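Local coordinates for TodX (Pseudomonas putida, PDB 3BS0), which probably carries toluene and related aromatic hydrocarbons across the outer membrane, as a beta-barrel transporter of the FadL family, at residues D51-D56 and H420-A425; G81-Y86 and G98-S103; S130-L135 and T160-E165; D247-A252 and D269-N274. One frame throughout, in Å; residues are numbered along the deposited sequence.

Contact 1: D51-D56 and H420-A425; sequences DVVTTD and HSQINA
Val52 and Ala425 form a hydrogen-bonded antiparallel pair, and Asp56 and Ser421 form another. In the first, Val52 N reaches Ala425 O at 2.9 Å, and Ala425 N answers to Val52 O at 3.1 Å. At the other end Asp56 N gives to Ser421 O and Ser421 N returns to Asp56 O at 3.0 Å. The middle is slacker: both backbone bonds between Thr54 and Ile423 are weak, at 3.4 Å for Thr54 N to Ile423 O.

Asp56 O has a further, weak partner in His420 ND1, 3.5 Å away. With His420 CG anti to the backbone N (chi1 164°), the ring reaches back toward the first strand, edge to Asp56 O, and CE1 also meets Thr55 CG2 obliquely.

Apolar contact is thin, Val52 CG2 lying 3.9 Å from Ala425 CB. Val53 runs side by side with Asn424 on the opposite face. The carboxylate of Asp56 turns to other partners, Ser70 and Arg401.

Here the first long strand, 44-60, meets the last, 417-433, closing the barrel. Strands 80-90 and 390-405 flank the pair, and Arg14 of the N-terminal region lies near Asp51.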
loop_
_atom_site.group_PDB
_atom_site.type_symbol
_atom_site.label_atom_id
_atom_site.label_comp_id
_atom_site.label_asym_id
_atom_site.label_seq_id
_atom_site.Cartn_x
_atom_site.Cartn_y
_atom_site.Cartn_z
ATOM N N ASP A 51 -2.311 -12.355 1.423
ATOM C CA ASP A 51 -1.234 -11.473 0.985
ATOM C C ASP A 51 -0.192 -11.346 2.099
ATOM O O ASP A 51 -0.550 -11.078 3.249
ATOM C CB ASP A 51 -1.820 -10.093 0.668
ATOM C CG ASP A 51 -1.023 -9.331 -0.370
ATOM O OD1 ASP A 51 0.092 -8.858 -0.058
ATOM O OD2 ASP A 51 -1.518 -9.204 -1.509
ATOM N N VAL A 52 1.083 -11.560 1.770
ATOM C CA VAL A 52 2.162 -11.417 2.750
ATOM C C VAL A 52 3.226 -10.500 2.178
ATOM O O VAL A 52 3.757 -10.766 1.104
ATOM C CB VAL A 52 2.857 -12.749 3.105
ATOM C CG1 VAL A 52 2.848 -12.927 4.613
ATOM C CG2 VAL A 52 2.188 -13.914 2.413
ATOM N N VAL A 53 3.546 -9.439 2.912
ATOM C CA VAL A 53 4.539 -8.472 2.473
ATOM C C VAL A 53 5.785 -8.392 3.348
ATOM O O VAL A 53 5.814 -7.669 4.339
ATOM C CB VAL A 53 3.927 -7.061 2.390
ATOM C CG1 VAL A 53 4.938 -6.086 1.782
ATOM C CG2 VAL A 53 2.632 -7.104 1.569
ATOM N N THR A 54 6.817 -9.136 2.963
ATOM C CA THR A 54 8.090 -9.138 3.674
ATOM C C THR A 54 8.790 -7.826 3.326
ATOM O O THR A 54 8.627 -7.316 2.224
ATOM C CB THR A 54 9.000 -10.295 3.188
ATOM O OG1 THR A 54 8.404 -11.555 3.518
ATOM C CG2 THR A 54 10.388 -10.188 3.824
ATOM N N THR A 55 9.565 -7.279 4.255
ATOM C CA THR A 55 10.296 -6.037 3.990
ATOM C C THR A 55 11.686 -6.040 4.606
ATOM O O THR A 55 11.851 -6.389 5.779
ATOM C CB THR A 55 9.555 -4.799 4.526
ATOM O OG1 THR A 55 8.513 -4.429 3.614
ATOM C CG2 THR A 55 10.523 -3.630 4.701
ATOM N N ASP A 56 12.690 -5.673 3.816
ATOM C CA ASP A 56 14.024 -5.609 4.372
ATOM C C ASP A 56 14.594 -4.200 4.266
ATOM O O ASP A 56 14.695 -3.613 3.182
ATOM C CB ASP A 56 14.962 -6.616 3.717
ATOM C CG ASP A 56 16.068 -7.055 4.661
ATOM O OD1 ASP A 56 15.732 -7.455 5.799
ATOM O OD2 ASP A 56 17.257 -7.005 4.282
ATOM N N HIS A 420 16.817 -0.506 0.993
ATOM C CA HIS A 420 15.490 -1.094 1.119
ATOM C C HIS A 420 14.987 -1.942 -0.054
ATOM O O HIS A 420 14.921 -1.476 -1.195
ATOM C CB HIS A 420 14.530 0.077 1.432
ATOM C CG HIS A 420 13.089 -0.226 1.233
ATOM N ND1 HIS A 420 12.514 -1.416 1.621
ATOM C CD2 HIS A 420 12.092 0.522 0.711
ATOM C CE1 HIS A 420 11.224 -1.390 1.344
ATOM N NE2 HIS A 420 10.941 -0.223 0.793
ATOM N N SER A 421 14.630 -3.190 0.244
ATOM C CA SER A 421 14.105 -4.113 -0.766
ATOM C C SER A 421 12.820 -4.728 -0.224
ATOM O O SER A 421 12.519 -4.594 0.964
ATOM C CB SER A 421 15.123 -5.221 -1.091
ATOM O OG SER A 421 15.141 -6.241 -0.108
ATOM N N GLN A 422 12.068 -5.414 -1.076
ATOM C CA GLN A 422 10.812 -5.999 -0.624
ATOM C C GLN A 422 10.275 -7.133 -1.485
ATOM O O GLN A 422 10.202 -6.997 -2.694
ATOM C CB GLN A 422 9.763 -4.900 -0.554
ATOM C CG GLN A 422 8.490 -5.300 0.117
ATOM C CD GLN A 422 7.324 -4.430 -0.307
ATOM O OE1 GLN A 422 6.774 -4.590 -1.410
ATOM N NE2 GLN A 422 6.944 -3.493 0.558
ATOM N N ILE A 423 9.887 -8.237 -0.845
ATOM C CA ILE A 423 9.313 -9.422 -1.510
ATOM C C ILE A 423 7.786 -9.447 -1.335
ATOM O O ILE A 423 7.250 -8.860 -0.399
ATOM C CB ILE A 423 9.881 -10.736 -0.908
ATOM C CG1 ILE A 423 11.369 -10.887 -1.255
ATOM C CG2 ILE A 423 9.110 -11.924 -1.423
ATOM C CD1 ILE A 423 12.066 -12.018 -0.502
ATOM N N ASN A 424 7.086 -10.143 -2.227
ATOM C CA ASN A 424 5.631 -10.222 -2.153
ATOM C C ASN A 424 4.999 -11.542 -2.573
ATOM O O ASN A 424 5.118 -11.960 -3.719
ATOM C CB ASN A 424 5.014 -9.102 -2.973
ATOM C CG ASN A 424 4.534 -7.972 -2.112
ATOM O OD1 ASN A 424 5.303 -7.405 -1.323
ATOM N ND2 ASN A 424 3.249 -7.633 -2.242
ATOM N N ALA A 425 4.302 -12.181 -1.643
ATOM C CA ALA A 425 3.638 -13.436 -1.934
ATOM C C ALA A 425 2.131 -13.253 -1.856
ATOM O O ALA A 425 1.616 -12.694 -0.884
ATOM C CB ALA A 425 4.080 -14.491 -0.951
#

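Contact 2: G81-Y86 and G98-S103; sequences GPQLSY and GLFVSS
Phe100 packs against Ser85 and Gln83 on the buried face of this hairpin, one of two places where the strands fit closely. Its chi1 of -67°, CG anti to the carbonyl carbon, brings the ring across to the partner strand. CZ comes 3.6 Å from Ser85 CB, while CD2 lies 4.0 Å from Gln83 CB; the Gln83 side chain and the ring cross at about a right angle, amide and ring planes 78° apart. Beside them Gly98 has no side chain to hold the backbones apart, and its CA sits 3.8 Å from the CA of Ser85. The hydroxyl of Ser85 bonds to Asn27.

The second tight place is at Val101. Past the Gln83-Phe100 pair the regular pairing ends, and Val101 turns its side chain in against Gly81 and Pro82. Its CG1 lies 3.3 Å from Gly81 CA, and Pro82 CD is 3.4 Å from Val101 CB. Having no N-H, Pro82 can only accept, and its O takes Val101 N at 3.3 Å. From the buried side Gln83 NE2 adds a weak bond to Val101 O.

The looser side is on the surface, probably toward lipid. Leu84 and Leu99 form a hydrogen-bonded antiparallel pair there, with Leu99 N to Leu84 O at 2.8 Å and Leu84 N to Leu99 O at 3.2 Å, but their side chains barely meet.

Strand 80-90 has strand 44-60 on its other side, and strand 93-108 is bonded onward to strand 129-143; Ile31, in a loop, touches Phe100.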
loop_
_atom_site.group_PDB
_atom_site.type_symbol
_atom_site.label_atom_id
_atom_site.label_comp_id
_atom_site.label_asym_id
_atom_site.label_seq_id
_atom_site.Cartn_x
_atom_site.Cartn_y
_atom_site.Cartn_z
ATOM N N GLY A 81 -2.668 -10.395 4.919
ATOM C CA GLY A 81 -3.963 -9.823 4.628
ATOM C C GLY A 81 -4.848 -10.814 3.902
ATOM O O GLY A 81 -4.455 -11.379 2.885
ATOM N N PRO A 82 -6.055 -11.060 4.414
ATOM C CA PRO A 82 -6.960 -12.005 3.762
ATOM C C PRO A 82 -7.685 -11.322 2.600
ATOM O O PRO A 82 -7.767 -10.086 2.546
ATOM C CB PRO A 82 -7.910 -12.376 4.884
ATOM C CG PRO A 82 -8.079 -11.052 5.594
ATOM C CD PRO A 82 -6.642 -10.548 5.668
ATOM N N GLN A 83 -8.195 -12.123 1.666
ATOM C CA GLN A 83 -8.916 -11.563 0.535
ATOM C C GLN A 83 -10.057 -12.493 0.167
ATOM O O GLN A 83 -9.850 -13.623 -0.279
ATOM C CB GLN A 83 -7.966 -11.333 -0.640
ATOM C CG GLN A 83 -6.521 -11.066 -0.183
ATOM C CD GLN A 83 -5.770 -10.081 -1.060
ATOM O OE1 GLN A 83 -5.657 -10.270 -2.277
ATOM N NE2 GLN A 83 -5.243 -9.020 -0.442
ATOM N N LEU A 84 -11.270 -12.002 0.417
ATOM C CA LEU A 84 -12.503 -12.719 0.127
ATOM C C LEU A 84 -13.302 -11.951 -0.921
ATOM O O LEU A 84 -13.358 -10.727 -0.900
ATOM C CB LEU A 84 -13.337 -12.843 1.391
ATOM C CG LEU A 84 -13.166 -14.111 2.203
ATOM C CD1 LEU A 84 -13.565 -13.839 3.642
ATOM C CD2 LEU A 84 -14.009 -15.217 1.592
ATOM N N SER A 85 -13.916 -12.673 -1.846
ATOM C CA SER A 85 -14.710 -12.019 -2.878
ATOM C C SER A 85 -15.510 -13.017 -3.679
ATOM O O SER A 85 -15.115 -14.184 -3.844
ATOM C CB SER A 85 -13.818 -11.199 -3.818
ATOM O OG SER A 85 -12.976 -12.024 -4.602
ATOM N N TYR A 86 -16.645 -12.541 -4.171
ATOM C CA TYR A 86 -17.543 -13.360 -4.963
ATOM C C TYR A 86 -18.057 -12.565 -6.159
ATOM O O TYR A 86 -18.453 -11.405 -6.031
ATOM C CB TYR A 86 -18.718 -13.806 -4.091
ATOM C CG TYR A 86 -19.652 -14.784 -4.747
ATOM C CD1 TYR A 86 -19.294 -16.117 -4.909
ATOM C CD2 TYR A 86 -20.911 -14.380 -5.188
ATOM C CE1 TYR A 86 -20.172 -17.031 -5.490
ATOM C CE2 TYR A 86 -21.800 -15.278 -5.773
ATOM C CZ TYR A 86 -21.432 -16.602 -5.919
ATOM O OH TYR A 86 -22.330 -17.500 -6.472
ATOM N N GLY A 98 -16.486 -7.869 -2.361
ATOM C CA GLY A 98 -15.361 -8.503 -1.709
ATOM C C GLY A 98 -14.685 -7.609 -0.691
ATOM O O GLY A 98 -14.960 -6.416 -0.607
ATOM N N LEU A 99 -13.789 -8.194 0.092
ATOM C CA LEU A 99 -13.038 -7.471 1.111
ATOM C C LEU A 99 -11.558 -7.679 0.763
ATOM O O LEU A 99 -11.082 -8.818 0.658
ATOM C CB LEU A 99 -13.352 -8.058 2.493
ATOM C CG LEU A 99 -14.846 -8.267 2.806
ATOM C CD1 LEU A 99 -15.012 -9.414 3.779
ATOM C CD2 LEU A 99 -15.460 -6.989 3.376
ATOM N N PHE A 100 -10.826 -6.594 0.557
ATOM C CA PHE A 100 -9.429 -6.742 0.212
ATOM C C PHE A 100 -8.495 -6.046 1.166
ATOM O O PHE A 100 -8.283 -4.835 1.089
ATOM C CB PHE A 100 -9.182 -6.274 -1.220
ATOM C CG PHE A 100 -9.835 -7.151 -2.246
ATOM C CD1 PHE A 100 -11.174 -6.993 -2.557
ATOM C CD2 PHE A 100 -9.126 -8.192 -2.845
ATOM C CE1 PHE A 100 -11.799 -7.855 -3.442
ATOM C CE2 PHE A 100 -9.745 -9.063 -3.730
ATOM C CZ PHE A 100 -11.083 -8.895 -4.028
ATOM N N VAL A 101 -7.943 -6.863 2.061
ATOM C CA VAL A 101 -7.004 -6.455 3.096
ATOM C C VAL A 101 -5.607 -6.302 2.519
ATOM O O VAL A 101 -5.218 -7.025 1.603
ATOM C CB VAL A 101 -6.948 -7.512 4.225
ATOM C CG1 VAL A 101 -5.849 -7.170 5.220
ATOM C CG2 VAL A 101 -8.306 -7.598 4.932
ATOM N N SER A 102 -4.851 -5.355 3.063
ATOM C CA SER A 102 -3.494 -5.133 2.605
ATOM C C SER A 102 -2.710 -4.219 3.524
ATOM O O SER A 102 -3.273 -3.369 4.205
ATOM C CB SER A 102 -3.505 -4.531 1.199
ATOM O OG SER A 102 -4.120 -3.253 1.199
ATOM N N SER A 103 -1.400 -4.422 3.548
ATOM C CA SER A 103 -0.513 -3.583 4.322
ATOM C C SER A 103 -0.051 -2.585 3.277
ATOM O O SER A 103 -0.326 -2.758 2.089
ATOM C CB SER A 103 0.685 -4.379 4.826
ATOM O OG SER A 103 1.902 -3.757 4.435
#

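Contact 3: S130-L135 and T160-E165; sequences SRLIVL and TSLNLE. With C8E ((hydroxyethyloxy)tri(ethyloxy)octane), chain D.
A beta hairpin of the barrel wall, strands 129-143 and 151-169, pairs Arg131 with Asn163 and Ile133 with Ser161 as hydrogen-bonded antiparallel partners. Asn163 N meets Arg131 O at 2.8 Å in an almost straight bond (175°), whereas the return from Arg131 N to Asn163 O is weak. Both bonds of the Ile133 pair are sound, Ile133 N reaching Ser161 O at 3.0 Å.

The side chains of Ser130, Leu132, Val134, Thr160, Leu162 and Leu164 share one face, and three leucines among them touch the bound detergent C8E. Leu132 CD2 lies 3.8 Å from C2 of the octyl tail and Leu162 CD2 lies 4.0 Å from C6, while Leu164 CD1 is near C13, in the ethoxy part. The other branches of Leu132 and Leu162 tie the strands together: with CG anti to the backbone N (chi1 -175°), Leu132 turns CD1 across toward Leu162 CD1, 4.2 Å away, and toward Thr160 CG2. An alanine at Leu132 would take away both methyl branches, and is likely to open a gap beside Leu162 and leave the end of the detergent tail without this wall. Such an apolar lining is consistent with a passage for hydrophobic molecules, as in FadL. Leu162 and Thr160 in turn pack on Leu248 of strand 244-257.

On the other face Arg131 and Asn163 run alongside, pointing the same way. Their guanidinium and amide planes stand 84° apart, with Arg131 NH1 3.7 Å from Asn163 ND2.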
loop_
_atom_site.group_PDB
_atom_site.type_symbol
_atom_site.label_atom_id
_atom_site.label_comp_id
_atom_site.label_asym_id
_atom_site.label_seq_id
_atom_site.Cartn_x
_atom_site.Cartn_y
_atom_site.Cartn_z
ATOM N N SER A 130 6.298 1.041 12.357
ATOM C CA SER A 130 5.272 1.581 11.512
ATOM C C SER A 130 4.360 0.478 11.023
ATOM O O SER A 130 4.769 -0.666 10.930
ATOM C CB SER A 130 5.942 2.224 10.307
ATOM O OG SER A 130 5.484 3.534 10.114
ATOM N N ARG A 131 3.124 0.836 10.703
ATOM C CA ARG A 131 2.178 -0.121 10.161
ATOM C C ARG A 131 0.952 0.573 9.615
ATOM O O ARG A 131 0.231 1.229 10.358
ATOM C CB ARG A 131 1.724 -1.126 11.206
ATOM C CG ARG A 131 0.612 -2.015 10.688
ATOM C CD ARG A 131 1.113 -3.365 10.244
ATOM N NE ARG A 131 1.334 -4.245 11.387
ATOM C CZ ARG A 131 0.433 -4.480 12.342
ATOM N NH1 ARG A 131 -0.762 -3.893 12.299
ATOM N NH2 ARG A 131 0.723 -5.306 13.342
ATOM N N LEU A 132 0.716 0.428 8.318
ATOM C CA LEU A 132 -0.456 1.025 7.711
ATOM C C LEU A 132 -1.273 -0.126 7.160
ATOM O O LEU A 132 -0.742 -1.001 6.475
ATOM C CB LEU A 132 -0.070 1.964 6.579
ATOM C CG LEU A 132 -1.268 2.702 5.980
ATOM C CD1 LEU A 132 -1.627 3.908 6.836
ATOM C CD2 LEU A 132 -0.927 3.156 4.606
ATOM N N ILE A 133 -2.561 -0.147 7.485
ATOM C CA ILE A 133 -3.430 -1.208 7.006
ATOM C C ILE A 133 -4.610 -0.569 6.298
ATOM O O ILE A 133 -5.228 0.366 6.807
ATOM C CB ILE A 133 -3.900 -2.087 8.152
ATOM C CG1 ILE A 133 -2.689 -2.536 8.955
ATOM C CG2 ILE A 133 -4.603 -3.319 7.602
ATOM C CD1 ILE A 133 -3.001 -3.446 10.107
ATOM N N VAL A 134 -4.902 -1.074 5.110
ATOM C CA VAL A 134 -5.968 -0.541 4.290
ATOM C C VAL A 134 -6.877 -1.631 3.801
ATOM O O VAL A 134 -6.440 -2.546 3.103
ATOM C CB VAL A 134 -5.409 0.134 3.046
ATOM C CG1 VAL A 134 -6.543 0.707 2.216
ATOM C CG2 VAL A 134 -4.396 1.192 3.437
ATOM N N LEU A 135 -8.142 -1.546 4.170
ATOM C CA LEU A 135 -9.095 -2.526 3.705
ATOM C C LEU A 135 -9.895 -1.866 2.605
ATOM O O LEU A 135 -10.207 -0.684 2.675
ATOM C CB LEU A 135 -10.023 -2.973 4.833
ATOM C CG LEU A 135 -11.359 -3.579 4.390
ATOM C CD1 LEU A 135 -11.691 -4.756 5.267
ATOM C CD2 LEU A 135 -12.456 -2.517 4.447
ATOM N N THR A 160 -8.743 2.604 6.753
ATOM C CA THR A 160 -7.309 2.706 6.972
ATOM C C THR A 160 -7.002 2.827 8.432
ATOM O O THR A 160 -7.687 3.523 9.163
ATOM C CB THR A 160 -6.700 3.940 6.286
ATOM O OG1 THR A 160 -7.627 4.483 5.338
ATOM C CG2 THR A 160 -5.431 3.552 5.562
ATOM N N SER A 161 -5.959 2.139 8.851
ATOM C CA SER A 161 -5.520 2.176 10.229
ATOM C C SER A 161 -4.016 2.513 10.194
ATOM O O SER A 161 -3.282 2.082 9.287
ATOM C CB SER A 161 -5.772 0.808 10.875
ATOM O OG SER A 161 -5.401 0.785 12.243
ATOM N N LEU A 162 -3.565 3.308 11.154
ATOM C CA LEU A 162 -2.160 3.681 11.213
ATOM C C LEU A 162 -1.553 3.490 12.579
ATOM O O LEU A 162 -1.971 4.129 13.531
ATOM C CB LEU A 162 -1.923 5.142 10.825
ATOM C CG LEU A 162 -0.470 5.497 11.187
ATOM C CD1 LEU A 162 0.445 4.599 10.368
ATOM C CD2 LEU A 162 -0.123 6.974 10.949
ATOM N N ASN A 163 -0.565 2.604 12.663
ATOM C CA ASN A 163 0.172 2.377 13.899
ATOM C C ASN A 163 1.526 3.051 13.712
ATOM O O ASN A 163 2.170 2.920 12.670
ATOM C CB ASN A 163 0.343 0.885 14.180
ATOM C CG ASN A 163 -0.937 0.250 14.668
ATOM O OD1 ASN A 163 -1.434 0.585 15.737
ATOM N ND2 ASN A 163 -1.488 -0.665 13.881
ATOM N N LEU A 164 1.943 3.794 14.728
ATOM C CA LEU A 164 3.191 4.516 14.676
ATOM C C LEU A 164 3.888 4.513 16.031
ATOM O O LEU A 164 3.256 4.586 17.079
ATOM C CB LEU A 164 2.913 5.962 14.269
ATOM C CG LEU A 164 3.816 6.705 13.295
ATOM C CD1 LEU A 164 3.602 8.199 13.485
ATOM C CD2 LEU A 164 5.254 6.347 13.540
ATOM N N GLU A 165 5.206 4.442 15.980
ATOM C CA GLU A 165 6.065 4.473 17.147
ATOM C C GLU A 165 7.230 5.245 16.501
ATOM O O GLU A 165 7.879 4.729 15.588
ATOM C CB GLU A 165 6.446 3.036 17.530
ATOM C CG GLU A 165 6.404 2.689 19.037
ATOM C CD GLU A 165 5.102 3.095 19.751
ATOM O OE1 GLU A 165 3.991 2.741 19.270
ATOM O OE2 GLU A 165 5.209 3.760 20.817
HETATM C C1 C8E D . -1.477 6.801 2.415
HETATM C C2 C8E D . -0.473 6.731 3.478
HETATM C C3 C8E D . -0.515 7.782 4.498
HETATM C C4 C8E D . 0.257 7.269 5.574
HETATM C C5 C8E D . 0.765 8.330 6.372
HETATM C C6 C8E D . 1.560 7.755 7.426
HETATM C C7 C8E D . 2.485 8.936 7.537
HETATM C C8 C8E D . 1.904 10.126 8.165
HETATM O O9 C8E D . 2.517 10.913 9.155
HETATM C C10 C8E D . 2.819 10.166 10.399
HETATM C C11 C8E D . 3.425 11.258 11.333
HETATM O O12 C8E D . 2.437 11.890 12.332
HETATM C C13 C8E D . 2.959 11.658 13.678
HETATM C C14 C8E D . 4.280 12.372 14.157
HETATM O O15 C8E D . 4.680 13.797 14.004
HETATM C C16 C8E D . 5.377 13.973 12.696
HETATM C C17 C8E D . 6.901 13.707 12.723
HETATM O O18 C8E D . 7.954 14.565 12.275
HETATM C C19 C8E D . 8.232 14.344 10.856
HETATM C C20 C8E D . 9.561 13.832 10.195
HETATM O O21 C8E D . 10.393 14.803 9.567
#

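Contact 4: D247-A252 and D269-N274; sequences DLEGKA and DIRVKN
Residues 248-252 and 269-272 run antiparallel, 160° between their directions, with axes 4.8 Å apart at the closest. Leu248 with Val272 and Gly250 with Ile270 are the hydrogen-bonded pairs. Val272 N to Leu248 O is 3.0 Å, and Leu248 N to Val272 O is longer, at 3.3 Å.

Leu248, Ile270 and Val272 share an apolar face. Leu248 CB meets Val272 CB at 4.0 Å, and Ala252 leans in on Ile270, its CB 3.6 Å from Ile270 CG2. Val272 also touches a bound C8E, and strand 214-228 backs Leu248 and Ile270.

Glu249 and Arg271 occupy the other face. Glu249, its CG anti to the backbone N (chi1 -156°), lies alongside Arg271, OE1 resting near Arg271 CG, while Arg271 NE stays beyond salt-bridge range of OE1. The end of Asp269 comes in beside Glu249, the side chains crossing at about a right angle, their carboxylate planes 73° apart. With an alanine at Glu249, the aliphatic part of Arg271 would probably lose its cover and the guanidinium one negative neighbour.

Arg271 makes a long salt bridge to Asp269. The exact spacing of the two acids is uncertain, but the arginine's positive charge probably eases their closeness.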
loop_
_atom_site.group_PDB
_atom_site.type_symbol
_atom_site.label_atom_id
_atom_site.label_comp_id
_atom_site.label_asym_id
_atom_site.label_seq_id
_atom_site.Cartn_x
_atom_site.Cartn_y
_atom_site.Cartn_z
ATOM N N ASP A 247 -9.739 12.513 7.803
ATOM C CA ASP A 247 -8.495 12.575 8.549
ATOM C C ASP A 247 -8.336 11.266 9.306
ATOM O O ASP A 247 -9.328 10.642 9.680
ATOM C CB ASP A 247 -8.542 13.715 9.580
ATOM C CG ASP A 247 -8.816 15.072 8.954
ATOM O OD1 ASP A 247 -8.116 15.439 7.981
ATOM O OD2 ASP A 247 -9.722 15.779 9.446
ATOM N N LEU A 248 -7.103 10.825 9.519
ATOM C CA LEU A 248 -6.917 9.632 10.317
ATOM C C LEU A 248 -6.967 10.232 11.713
ATOM O O LEU A 248 -6.304 11.238 11.972
ATOM C CB LEU A 248 -5.540 9.007 10.108
ATOM C CG LEU A 248 -5.169 8.230 8.854
ATOM C CD1 LEU A 248 -3.882 7.441 9.157
ATOM C CD2 LEU A 248 -6.288 7.291 8.451
ATOM N N GLU A 249 -7.758 9.645 12.604
ATOM C CA GLU A 249 -7.850 10.166 13.962
ATOM C C GLU A 249 -7.901 9.069 15.019
ATOM O O GLU A 249 -8.502 8.013 14.823
ATOM C CB GLU A 249 -9.065 11.087 14.115
ATOM C CG GLU A 249 -8.880 12.076 15.249
ATOM C CD GLU A 249 -9.928 13.161 15.278
ATOM O OE1 GLU A 249 -10.314 13.632 14.187
ATOM O OE2 GLU A 249 -10.356 13.550 16.391
ATOM N N GLY A 250 -7.256 9.322 16.145
ATOM C CA GLY A 250 -7.243 8.340 17.198
ATOM C C GLY A 250 -6.449 8.847 18.379
ATOM O O GLY A 250 -6.168 10.036 18.505
ATOM N N LYS A 251 -6.077 7.925 19.247
ATOM C CA LYS A 251 -5.321 8.270 20.427
ATOM C C LYS A 251 -3.829 8.144 20.150
ATOM O O LYS A 251 -3.393 7.265 19.396
ATOM C CB LYS A 251 -5.738 7.360 21.593
ATOM C CG LYS A 251 -7.215 7.464 21.968
ATOM C CD LYS A 251 -7.681 8.922 21.991
ATOM C CE LYS A 251 -8.768 9.176 23.044
ATOM N NZ LYS A 251 -8.870 10.643 23.382
ATOM N N ALA A 252 -3.057 9.034 20.764
ATOM C CA ALA A 252 -1.620 9.059 20.597
ATOM C C ALA A 252 -0.992 9.572 21.870
ATOM O O ALA A 252 -1.586 10.369 22.590
ATOM C CB ALA A 252 -1.248 9.967 19.440
ATOM N N ASP A 269 -5.427 13.593 21.467
ATOM C CA ASP A 269 -5.942 13.251 20.161
ATOM C C ASP A 269 -4.897 13.601 19.097
ATOM O O ASP A 269 -4.086 14.512 19.288
ATOM C CB ASP A 269 -7.226 14.039 19.891
ATOM C CG ASP A 269 -7.813 13.737 18.532
ATOM O OD1 ASP A 269 -8.419 12.650 18.375
ATOM O OD2 ASP A 269 -7.652 14.575 17.615
ATOM N N ILE A 270 -4.910 12.866 17.991
ATOM C CA ILE A 270 -3.987 13.129 16.906
ATOM C C ILE A 270 -4.726 12.924 15.619
ATOM O O ILE A 270 -5.533 12.002 15.490
ATOM C CB ILE A 270 -2.743 12.205 16.929
ATOM C CG1 ILE A 270 -1.640 12.808 16.057
ATOM C CG2 ILE A 270 -3.084 10.815 16.411
ATOM C CD1 ILE A 270 -0.274 12.152 16.247
ATOM N N ARG A 271 -4.469 13.817 14.676
ATOM C CA ARG A 271 -5.083 13.766 13.373
ATOM C C ARG A 271 -3.994 13.920 12.347
ATOM O O ARG A 271 -3.153 14.814 12.443
ATOM C CB ARG A 271 -6.088 14.908 13.180
ATOM C CG ARG A 271 -7.328 14.826 14.021
ATOM C CD ARG A 271 -8.175 16.059 13.811
ATOM N NE ARG A 271 -7.817 17.149 14.720
ATOM C CZ ARG A 271 -8.031 18.436 14.457
ATOM N NH1 ARG A 271 -8.598 18.800 13.310
ATOM N NH2 ARG A 271 -7.684 19.357 15.342
ATOM N N VAL A 272 -4.011 13.024 11.376
ATOM C CA VAL A 272 -3.071 13.058 10.285
ATOM C C VAL A 272 -3.963 13.565 9.168
ATOM O O VAL A 272 -4.704 12.808 8.555
ATOM C CB VAL A 272 -2.527 11.652 9.994
ATOM C CG1 VAL A 272 -1.588 11.686 8.814
ATOM C CG2 VAL A 272 -1.778 11.137 11.212
ATOM N N LYS A 273 -3.909 14.870 8.935
ATOM C CA LYS A 273 -4.739 15.515 7.918
ATOM C C LYS A 273 -4.306 15.328 6.470
ATOM O O LYS A 273 -3.297 14.699 6.166
ATOM C CB LYS A 273 -4.847 17.016 8.200
ATOM C CG LYS A 273 -5.648 17.377 9.429
ATOM C CD LYS A 273 -5.580 18.868 9.660
ATOM C CE LYS A 273 -6.730 19.376 10.507
ATOM N NZ LYS A 273 -6.689 20.864 10.610
ATOM N N ASN A 274 -5.115 15.903 5.590
ATOM C CA ASN A 274 -4.940 15.897 4.141
ATOM C C ASN A 274 -3.973 14.963 3.412
ATOM O O ASN A 274 -2.782 15.249 3.248
ATOM C CB ASN A 274 -4.677 17.324 3.677
ATOM C CG ASN A 274 -5.705 18.293 4.208
ATOM O OD1 ASN A 274 -6.888 18.210 3.869
ATOM N ND2 ASN A 274 -5.263 19.213 5.061
#

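Following the chain from the N terminus, residues 51-56 open contact 1, which stays open until residues 420-425 return nearly at the other end and join the first barrel strand to the last. Everything else falls within that span. Contact 2 closes the short hairpin of strands 80-90 and 93-108, contact 3 the next, longer one, and contact 4 the hairpin of strands 244-257 and 263-272; these three follow in series, and none crosses another. Contacts 1, 2 and 3 are stitched edge to edge, Asp51 bonding to Gly81 and Ser102 to Val134 through the backbone. Contact 4 instead meets contact 3 through side chains, Leu248 packing on Thr160 and Leu162.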